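KLLA0B12012p (PDB 6Y3P) probably binds ATP and metal ions through this C-terminal ATP-grasp domain of the tubulin-tyrosine ligase family, and is a direct partner of the mRNA decapping enzyme Dcp2. Local coordinates at residues A[215-227]-A[321-335]. Sequence-based numbering, arbitrary orientation. Where two conformers were deposited one is given.
Sequences FHIRCYVTCSGDL and PLKNSLETFGFDFLV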
ATOM      1  N   PHE A 215       2.838  15.329   2.171  1.00 43.20           N
ATOM      2  CA  PHE A 215       3.526  14.047   2.045  1.00 41.31           C
ATOM      3  C   PHE A 215       2.616  12.892   2.278  1.00 46.56           C
ATOM      4  O   PHE A 215       1.546  13.023   2.895  1.00 46.18           O
ATOM      5  CB  PHE A 215       4.727  13.971   3.030  1.00 41.77           C
ATOM      6  CG  PHE A 215       4.372  13.843   4.503  1.00 41.73           C
ATOM      7  CD1 PHE A 215       4.048  14.966   5.261  1.00 44.26           C
ATOM      8  CD2 PHE A 215       4.377  12.600   5.134  1.00 40.19           C
ATOM      9  CE1 PHE A 215       3.691  14.839   6.608  1.00 43.98           C
ATOM     10  CE2 PHE A 215       4.043  12.477   6.476  1.00 41.60           C
ATOM     11  CZ  PHE A 215       3.697  13.593   7.209  1.00 40.77           C
ATOM     12  N   HIS A 216       3.056  11.750   1.777  1.00 43.94           N
ATOM     13  CA  HIS A 216       2.388  10.511   2.096  0.50 42.80           C
ATOM     14  C   HIS A 216       3.415   9.622   2.783  1.00 44.74           C
ATOM     15  O   HIS A 216       4.632   9.898   2.733  1.00 40.18           O
ATOM     16  CB  HIS A 216       1.630   9.863   0.918  0.50 43.50           C
ATOM     17  CG  HIS A 216       2.468   9.443  -0.247  0.50 47.24           C
ATOM     18  ND1 HIS A 216       2.754   8.108  -0.483  0.50 49.06           N
ATOM     19  CD2 HIS A 216       2.993  10.188  -1.247  0.50 49.45           C
ATOM     20  CE1 HIS A 216       3.442   8.086  -1.614  0.50 48.91           C
ATOM     21  NE2 HIS A 216       3.638   9.315  -2.095  0.50 49.50           N
ATOM     22  N   ILE A 217       2.922   8.628   3.532  1.00 40.55           N
ATOM     23  CA  ILE A 217       3.743   7.690   4.270  1.00 38.92           C
ATOM     24  C   ILE A 217       3.790   6.378   3.479  1.00 43.98           C
ATOM     25  O   ILE A 217       2.762   5.839   3.062  1.00 43.33           O
ATOM     26  CB  ILE A 217       3.296   7.452   5.742  1.00 40.72           C
ATOM     27  CG1 ILE A 217       3.332   8.765   6.553  1.00 41.21           C
ATOM     28  CG2 ILE A 217       4.177   6.371   6.401  1.00 39.28           C
ATOM     29  CD1 ILE A 217       2.791   8.688   7.972  1.00 43.36           C
ATOM     30  N   ARG A 218       4.994   5.876   3.275  1.00 42.24           N
ATOM     31  CA  ARG A 218       5.221   4.563   2.700  1.00 41.23           C
ATOM     32  C   ARG A 218       5.626   3.690   3.903  1.00 44.78           C
ATOM     33  O   ARG A 218       6.675   3.908   4.520  1.00 42.58           O
ATOM     34  CB  ARG A 218       6.329   4.597   1.623  1.00 40.91           C
ATOM     35  CG  ARG A 218       6.725   3.210   1.058  1.00 50.43           C
ATOM     36  CD  ARG A 218       5.511   2.439   0.579  1.00 59.58           C
ATOM     37  NE  ARG A 218       5.656   1.889  -0.769  1.00 83.63           N
ATOM     38  CZ  ARG A 218       5.509   2.576  -1.898  1.00103.49           C
ATOM     39  NH1 ARG A 218       5.631   1.969  -3.071  1.00 95.09           N
ATOM     40  NH2 ARG A 218       5.268   3.883  -1.861  1.00 93.11           N
ATOM     41  N   CYS A 219       4.766   2.736   4.246  1.00 41.76           N
ATOM     42  CA  CYS A 219       4.980   1.800   5.336  1.00 42.05           C
ATOM     43  C   CYS A 219       5.215   0.376   4.741  1.00 46.07           C
ATOM     44  O   CYS A 219       4.368  -0.119   3.987  1.00 43.74           O
ATOM     45  CB  CYS A 219       3.770   1.846   6.271  1.00 42.81           C
ATOM     46  SG  CYS A 219       3.834   0.668   7.646  1.00 48.18           S
ATOM     47  N   TYR A 220       6.388  -0.254   5.020  1.00 43.00           N
ATOM     48  CA  TYR A 220       6.627  -1.633   4.553  1.00 42.05           C
ATOM     49  C   TYR A 220       6.001  -2.615   5.523  1.00 43.86           C
ATOM     50  O   TYR A 220       6.252  -2.553   6.722  1.00 41.70           O
ATOM     51  CB  TYR A 220       8.106  -1.941   4.342  1.00 43.60           C
ATOM     52  CG  TYR A 220       8.713  -1.024   3.307  1.00 44.77           C
ATOM     53  CD1 TYR A 220       8.350  -1.121   1.965  1.00 46.42           C
ATOM     54  CD2 TYR A 220       9.612  -0.025   3.674  1.00 45.75           C
ATOM     55  CE1 TYR A 220       8.881  -0.257   1.007  1.00 49.24           C
ATOM     56  CE2 TYR A 220      10.159   0.841   2.724  1.00 47.62           C
ATOM     57  CZ  TYR A 220       9.802   0.708   1.387  1.00 54.01           C
ATOM     58  OH  TYR A 220      10.321   1.538   0.434  1.00 54.97           O
ATOM     59  N   VAL A 221       5.140  -3.478   5.002  1.00 41.23           N
ATOM     60  CA  VAL A 221       4.388  -4.455   5.762  1.00 41.14           C
ATOM     61  C   VAL A 221       4.768  -5.830   5.248  1.00 46.25           C
ATOM     62  O   VAL A 221       4.645  -6.076   4.055  1.00 46.21           O
ATOM     63  CB  VAL A 221       2.873  -4.182   5.633  1.00 44.25           C
ATOM     64  CG1 VAL A 221       2.055  -5.240   6.383  1.00 44.21           C
ATOM     65  CG2 VAL A 221       2.521  -2.783   6.121  1.00 43.66           C
ATOM     66  N   THR A 222       5.247  -6.719   6.135  1.00 42.98           N
ATOM     67  CA  THR A 222       5.631  -8.072   5.740  1.00 42.65           C
ATOM     68  C   THR A 222       4.642  -9.070   6.277  1.00 46.08           C
ATOM     69  O   THR A 222       4.394  -9.121   7.473  1.00 44.81           O
ATOM     70  CB  THR A 222       7.098  -8.413   6.132  1.00 49.47           C
ATOM     71  OG1 THR A 222       7.968  -7.384   5.682  1.00 50.86           O
ATOM     72  CG2 THR A 222       7.573  -9.747   5.565  1.00 46.90           C
ATOM     73  N   CYS A 223       4.062  -9.843   5.381  1.00 45.74           N
ATOM     74  CA  CYS A 223       3.203 -10.973   5.714  1.00 47.52           C
ATOM     75  C   CYS A 223       4.073 -12.163   5.657  1.00 48.75           C
ATOM     76  O   CYS A 223       4.797 -12.319   4.688  1.00 46.97           O
ATOM     77  CB  CYS A 223       2.050 -11.111   4.729  1.00 49.20           C
ATOM     78  SG  CYS A 223       0.711  -9.965   5.045  1.00 53.57           S
ATOM     79  N   SER A 224       3.978 -13.021   6.646  1.00 47.32           N
ATOM     80  CA  SER A 224       4.751 -14.255   6.697  1.00 48.26           C
ATOM     81  C   SER A 224       3.842 -15.470   6.979  1.00 50.98           C
ATOM     82  O   SER A 224       3.129 -15.474   7.980  1.00 49.87           O
ATOM     83  CB  SER A 224       5.846 -14.148   7.751  1.00 51.64           C
ATOM     84  OG  SER A 224       6.586 -15.356   7.755  1.00 65.02           O
ATOM     85  N   GLY A 225       3.883 -16.460   6.085  1.00 48.69           N
ATOM     86  CA  GLY A 225       3.141 -17.717   6.175  1.00 49.18           C
ATOM     87  C   GLY A 225       1.637 -17.562   6.284  1.00 54.42           C
ATOM     88  O   GLY A 225       1.068 -16.656   5.670  1.00 51.81           O
ATOM     89  N   ASP A 226       0.986 -18.445   7.103  1.00 53.53           N
ATOM     90  CA  ASP A 226      -0.455 -18.421   7.342  1.00 52.87           C
ATOM     91  C   ASP A 226      -0.818 -18.342   8.849  1.00 54.92           C
ATOM     92  O   ASP A 226      -1.148 -19.357   9.454  1.00 54.04           O
ATOM     93  CB  ASP A 226      -1.160 -19.598   6.636  1.00 55.95           C
ATOM     94  CG  ASP A 226      -2.687 -19.578   6.632  1.00 71.41           C
ATOM     95  OD1 ASP A 226      -3.289 -18.877   7.495  1.00 69.67           O
ATOM     96  OD2 ASP A 226      -3.286 -20.336   5.829  1.00 83.78           O
ATOM     97  N   LEU A 227      -0.873 -17.140   9.445  1.00 50.82           N
ATOM     98  CA  LEU A 227      -0.498 -15.845   8.898  1.00 48.84           C
ATOM     99  C   LEU A 227       0.030 -14.998  10.023  1.00 51.55           C
ATOM    100  O   LEU A 227      -0.603 -14.903  11.077  1.00 51.81           O
ATOM    101  CB  LEU A 227      -1.713 -15.131   8.257  1.00 48.33           C
ATOM    102  CG  LEU A 227      -1.508 -13.664   7.778  1.00 51.26           C
ATOM    103  CD1 LEU A 227      -0.823 -13.608   6.405  1.00 50.96           C
ATOM    104  CD2 LEU A 227      -2.830 -12.932   7.704  1.00 51.51           C
ATOM    105  N   PRO A 321      -3.737 -16.720   2.354  1.00 60.45           N
ATOM    106  CA  PRO A 321      -2.366 -16.909   2.833  1.00 59.24           C
ATOM    107  C   PRO A 321      -1.877 -18.350   2.667  1.00 61.90           C
ATOM    108  O   PRO A 321      -2.610 -19.304   2.909  1.00 61.16           O
ATOM    109  CB  PRO A 321      -2.428 -16.468   4.303  1.00 60.49           C
ATOM    110  CG  PRO A 321      -3.800 -15.865   4.492  1.00 64.62           C
ATOM    111  CD  PRO A 321      -4.663 -16.524   3.486  1.00 61.09           C
ATOM    112  N   LEU A 322      -0.643 -18.478   2.183  1.00 58.48           N
ATOM    113  CA  LEU A 322       0.077 -19.721   1.987  1.00 58.62           C
ATOM    114  C   LEU A 322       1.146 -19.807   3.055  1.00 59.65           C
ATOM    115  O   LEU A 322       1.854 -18.827   3.306  1.00 58.38           O
ATOM    116  CB  LEU A 322       0.758 -19.728   0.597  1.00 59.37           C
ATOM    117  CG  LEU A 322      -0.032 -20.224  -0.615  1.00 65.32           C
ATOM    118  CD1 LEU A 322      -0.817 -21.484  -0.298  1.00 66.09           C
ATOM    119  CD2 LEU A 322      -0.918 -19.128  -1.194  1.00 69.35           C
ATOM    120  N   LYS A 323       1.310 -20.996   3.621  1.00 55.70           N
ATOM    121  CA  LYS A 323       2.292 -21.338   4.652  1.00 55.49           C
ATOM    122  C   LYS A 323       3.750 -21.123   4.164  1.00 57.35           C
ATOM    123  O   LYS A 323       4.627 -20.747   4.938  1.00 57.69           O
ATOM    124  CB  LYS A 323       2.065 -22.814   5.072  1.00 59.38           C
ATOM    125  CG  LYS A 323       2.879 -23.289   6.271  1.00 88.79           C
ATOM    126  CD  LYS A 323       2.142 -23.156   7.592  1.00106.93           C
ATOM    127  CE  LYS A 323       3.101 -22.901   8.728  1.00120.71           C
ATOM    128  NZ  LYS A 323       2.468 -22.088   9.799  1.00131.79           N
ATOM    129  N   ASN A 324       3.993 -21.367   2.890  1.00 51.85           N
ATOM    130  CA  ASN A 324       5.320 -21.293   2.294  1.00 51.00           C
ATOM    131  C   ASN A 324       5.590 -19.961   1.564  1.00 50.82           C
ATOM    132  O   ASN A 324       6.531 -19.845   0.786  1.00 49.99           O
ATOM    133  CB  ASN A 324       5.555 -22.532   1.381  1.00 52.84           C
ATOM    134  CG  ASN A 324       4.502 -22.771   0.330  1.00 72.86           C
ATOM    135  OD1 ASN A 324       3.316 -22.424   0.466  1.00 70.41           O
ATOM    136  ND2 ASN A 324       4.908 -23.410  -0.736  1.00 66.65           N
ATOM    137  N   SER A 325       4.783 -18.954   1.836  1.00 46.16           N
ATOM    138  CA  SER A 325       4.975 -17.635   1.241  1.00 44.22           C
ATOM    139  C   SER A 325       5.278 -16.615   2.307  1.00 45.91           C
ATOM    140  O   SER A 325       4.912 -16.801   3.461  1.00 44.77           O
ATOM    141  CB  SER A 325       3.718 -17.185   0.507  1.00 43.74           C
ATOM    142  OG  SER A 325       3.393 -18.051  -0.559  1.00 54.83           O
ATOM    143  N   LEU A 326       5.950 -15.547   1.905  1.00 43.49           N
ATOM    144  CA  LEU A 326       6.141 -14.316   2.655  1.00 45.36           C
ATOM    145  C   LEU A 326       6.065 -13.204   1.629  1.00 51.69           C
ATOM    146  O   LEU A 326       6.285 -13.465   0.453  1.00 53.52           O
ATOM    147  CB  LEU A 326       7.409 -14.213   3.553  1.00 45.75           C
ATOM    148  CG  LEU A 326       8.811 -14.196   2.922  1.00 50.41           C
ATOM    149  CD1 LEU A 326       9.129 -12.847   2.245  1.00 49.24           C
ATOM    150  CD2 LEU A 326       9.823 -14.420   3.991  1.00 52.04           C
ATOM    151  N   GLU A 327       5.716 -12.004   2.035  1.00 47.53           N
ATOM    152  CA  GLU A 327       5.671 -10.905   1.089  1.00 46.60           C
ATOM    153  C   GLU A 327       5.768  -9.588   1.806  1.00 49.08           C
ATOM    154  O   GLU A 327       5.081  -9.396   2.800  1.00 47.70           O
ATOM    155  CB  GLU A 327       4.416 -10.950   0.180  1.00 47.18           C
ATOM    156  CG  GLU A 327       4.532  -9.981  -0.994  1.00 53.12           C
ATOM    157  CD  GLU A 327       3.529 -10.072  -2.125  1.00 59.16           C
ATOM    158  OE1 GLU A 327       2.794 -11.081  -2.187  1.00 49.95           O
ATOM    159  OE2 GLU A 327       3.480  -9.130  -2.953  1.00 51.35           O
ATOM    160  N   THR A 328       6.580  -8.656   1.274  1.00 45.95           N
ATOM    161  CA  THR A 328       6.601  -7.332   1.866  1.00 44.84           C
ATOM    162  C   THR A 328       5.915  -6.397   0.865  1.00 49.60           C
ATOM    163  O   THR A 328       6.227  -6.379  -0.327  1.00 49.18           O
ATOM    164  CB  THR A 328       7.941  -6.883   2.468  1.00 48.35           C
ATOM    165  OG1 THR A 328       8.314  -5.600   1.978  1.00 53.81           O
ATOM    166  CG2 THR A 328       9.042  -7.882   2.328  1.00 42.22           C
ATOM    167  N   PHE A 329       4.906  -5.696   1.360  1.00 45.08           N
ATOM    168  CA  PHE A 329       4.097  -4.779   0.583  1.00 44.65           C
ATOM    169  C   PHE A 329       4.418  -3.350   1.020  1.00 49.20           C
ATOM    170  O   PHE A 329       4.843  -3.128   2.158  1.00 47.41           O
ATOM    171  CB  PHE A 329       2.600  -5.030   0.852  1.00 45.62           C
ATOM    172  CG  PHE A 329       2.095  -6.432   0.614  1.00 46.20           C
ATOM    173  CD1 PHE A 329       2.106  -7.375   1.638  1.00 47.59           C
ATOM    174  CD2 PHE A 329       1.528  -6.786  -0.607  1.00 47.79           C
ATOM    175  CE1 PHE A 329       1.589  -8.664   1.431  1.00 48.77           C
ATOM    176  CE2 PHE A 329       1.006  -8.074  -0.813  1.00 49.92           C
ATOM    177  CZ  PHE A 329       1.050  -9.004   0.205  1.00 47.62           C
ATOM    178  N   GLY A 330       4.153  -2.409   0.111  1.00 45.13           N
ATOM    179  CA  GLY A 330       4.275  -0.980   0.338  1.00 44.17           C
ATOM    180  C   GLY A 330       2.914  -0.364   0.599  1.00 48.05           C
ATOM    181  O   GLY A 330       2.108  -0.230  -0.325  1.00 46.83           O
ATOM    182  N   PHE A 331       2.623  -0.027   1.877  1.00 45.74           N
ATOM    183  CA  PHE A 331       1.354   0.590   2.246  1.00 45.25           C
ATOM    184  C   PHE A 331       1.481   2.097   2.192  1.00 49.80           C
ATOM    185  O   PHE A 331       2.352   2.667   2.841  1.00 50.39           O
ATOM    186  CB  PHE A 331       0.874   0.134   3.625  1.00 45.77           C
ATOM    187  CG  PHE A 331       0.101  -1.157   3.667  1.00 45.80           C
ATOM    188  CD1 PHE A 331       0.666  -2.342   3.206  1.00 46.74           C
ATOM    189  CD2 PHE A 331      -1.125  -1.225   4.312  1.00 46.43           C
ATOM    190  CE1 PHE A 331      -0.014  -3.545   3.327  1.00 47.64           C
ATOM    191  CE2 PHE A 331      -1.809  -2.433   4.428  1.00 48.38           C
ATOM    192  CZ  PHE A 331      -1.249  -3.586   3.936  1.00 46.32           C
ATOM    193  N   ASP A 332       0.627   2.731   1.399  1.00 47.02           N
ATOM    194  CA  ASP A 332       0.623   4.178   1.261  1.00 48.12           C
ATOM    195  C   ASP A 332      -0.547   4.812   1.978  1.00 48.25           C
ATOM    196  O   ASP A 332      -1.730   4.546   1.682  1.00 48.68           O
ATOM    197  CB  ASP A 332       0.731   4.620  -0.205  1.00 52.07           C
ATOM    198  CG  ASP A 332       2.095   4.256  -0.779  1.00 74.53           C
ATOM    199  OD1 ASP A 332       3.058   5.045  -0.584  1.00 76.58           O
ATOM    200  OD2 ASP A 332       2.223   3.149  -1.340  1.00 85.03           O
ATOM    201  N   PHE A 333      -0.182   5.622   2.970  1.00 40.67           N
ATOM    202  CA  PHE A 333      -1.072   6.384   3.827  1.00 39.95           C
ATOM    203  C   PHE A 333      -0.905   7.896   3.627  1.00 45.68           C
ATOM    204  O   PHE A 333       0.206   8.389   3.499  1.00 43.61           O
ATOM    205  CB  PHE A 333      -0.755   6.091   5.305  1.00 40.78           C
ATOM    206  CG  PHE A 333      -1.078   4.708   5.790  1.00 40.42           C
ATOM    207  CD1 PHE A 333      -2.337   4.405   6.282  1.00 42.35           C
ATOM    208  CD2 PHE A 333      -0.098   3.725   5.835  1.00 41.07           C
ATOM    209  CE1 PHE A 333      -2.624   3.115   6.761  1.00 42.50           C
ATOM    210  CE2 PHE A 333      -0.399   2.434   6.284  1.00 41.95           C
ATOM    211  CZ  PHE A 333      -1.658   2.141   6.736  1.00 39.54           C
ATOM    212  N   LEU A 334      -2.011   8.621   3.696  1.00 45.89           N
ATOM    213  CA  LEU A 334      -2.072  10.083   3.693  1.00 46.86           C
ATOM    214  C   LEU A 334      -2.285  10.504   5.168  1.00 49.47           C
ATOM    215  O   LEU A 334      -2.866   9.756   5.958  1.00 48.23           O
ATOM    216  CB  LEU A 334      -3.259  10.546   2.843  1.00 48.34           C
ATOM    217  CG  LEU A 334      -2.994  10.862   1.354  1.00 55.24           C
ATOM    218  CD1 LEU A 334      -2.441   9.682   0.600  1.00 57.52           C
ATOM    219  CD2 LEU A 334      -4.264  11.316   0.658  1.00 55.57           C
ATOM    220  N   VAL A 335      -1.731  11.645   5.549  1.00 45.76           N
ATOM    221  CA  VAL A 335      -1.846  12.200   6.883  1.00 45.26           C
ATOM    222  C   VAL A 335      -2.539  13.542   6.751  1.00 47.12           C
ATOM    223  O   VAL A 335      -2.111  14.373   5.933  1.00 46.42           O
ATOM    224  CB  VAL A 335      -0.483  12.363   7.619  1.00 49.73           C
ATOM    225  CG1 VAL A 335      -0.703  12.619   9.113  1.00 48.33           C
ATOM    226  CG2 VAL A 335       0.426  11.148   7.404  1.00 49.90           C
TER
HETATM  227  O   HOH W   1      -1.078  13.528   3.383  1.00 50.08           O
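Arg218 reaches across to Asp332 in a salt bridge, NH2 to OD1 2.8 Å. The guanidinium and carboxylate planes stand 82° apart, and OD2 lies over one guanidinium face. His216 ND1 adds a weak, bent hydrogen bond to Asp332 OD1 at 3.1 Å. Asp332 OD2 takes a weak hydrogen bond from Asn347. A leucine in place of Arg218 would probably leave Asp332 without its charged mate and its carboxylate freer to turn. Gly330 makes room for the arginine, whose NE passes 3.4 Å from Gly330 CA.

The backbones are antiparallel. Ile217, Cys219, Val221 and Cys223 each exchange two hydrogen bonds, with Phe333, Phe331, Phe329 and Glu327 in turn. The N-H and C=O of all eight are thus satisfied. Past the strand ends, Gly225 N donates to Ser325 O at 2.8 Å. At the other end a water accepts from Val335 N and lies 2.7 Å from Phe215 O. Glu327 turns its carboxylate away, to Arg77 and Tyr74 N.

On the face carrying the phenylalanines, Val221 CG2 sits over the Phe331 ring, 3.9 Å from its centroid. With CG2 beside the backbone N and CG1 anti to it (chi1 178°), that methyl makes the CH-pi contact. Helix 290-313 packs on this face, and helix 357-375 on the side of Thr222 and Leu326. This strand pair belongs to the antiparallel sheet of the C-terminal part of the ATP-grasp fold, consistent with the tubulin-tyrosine ligase family.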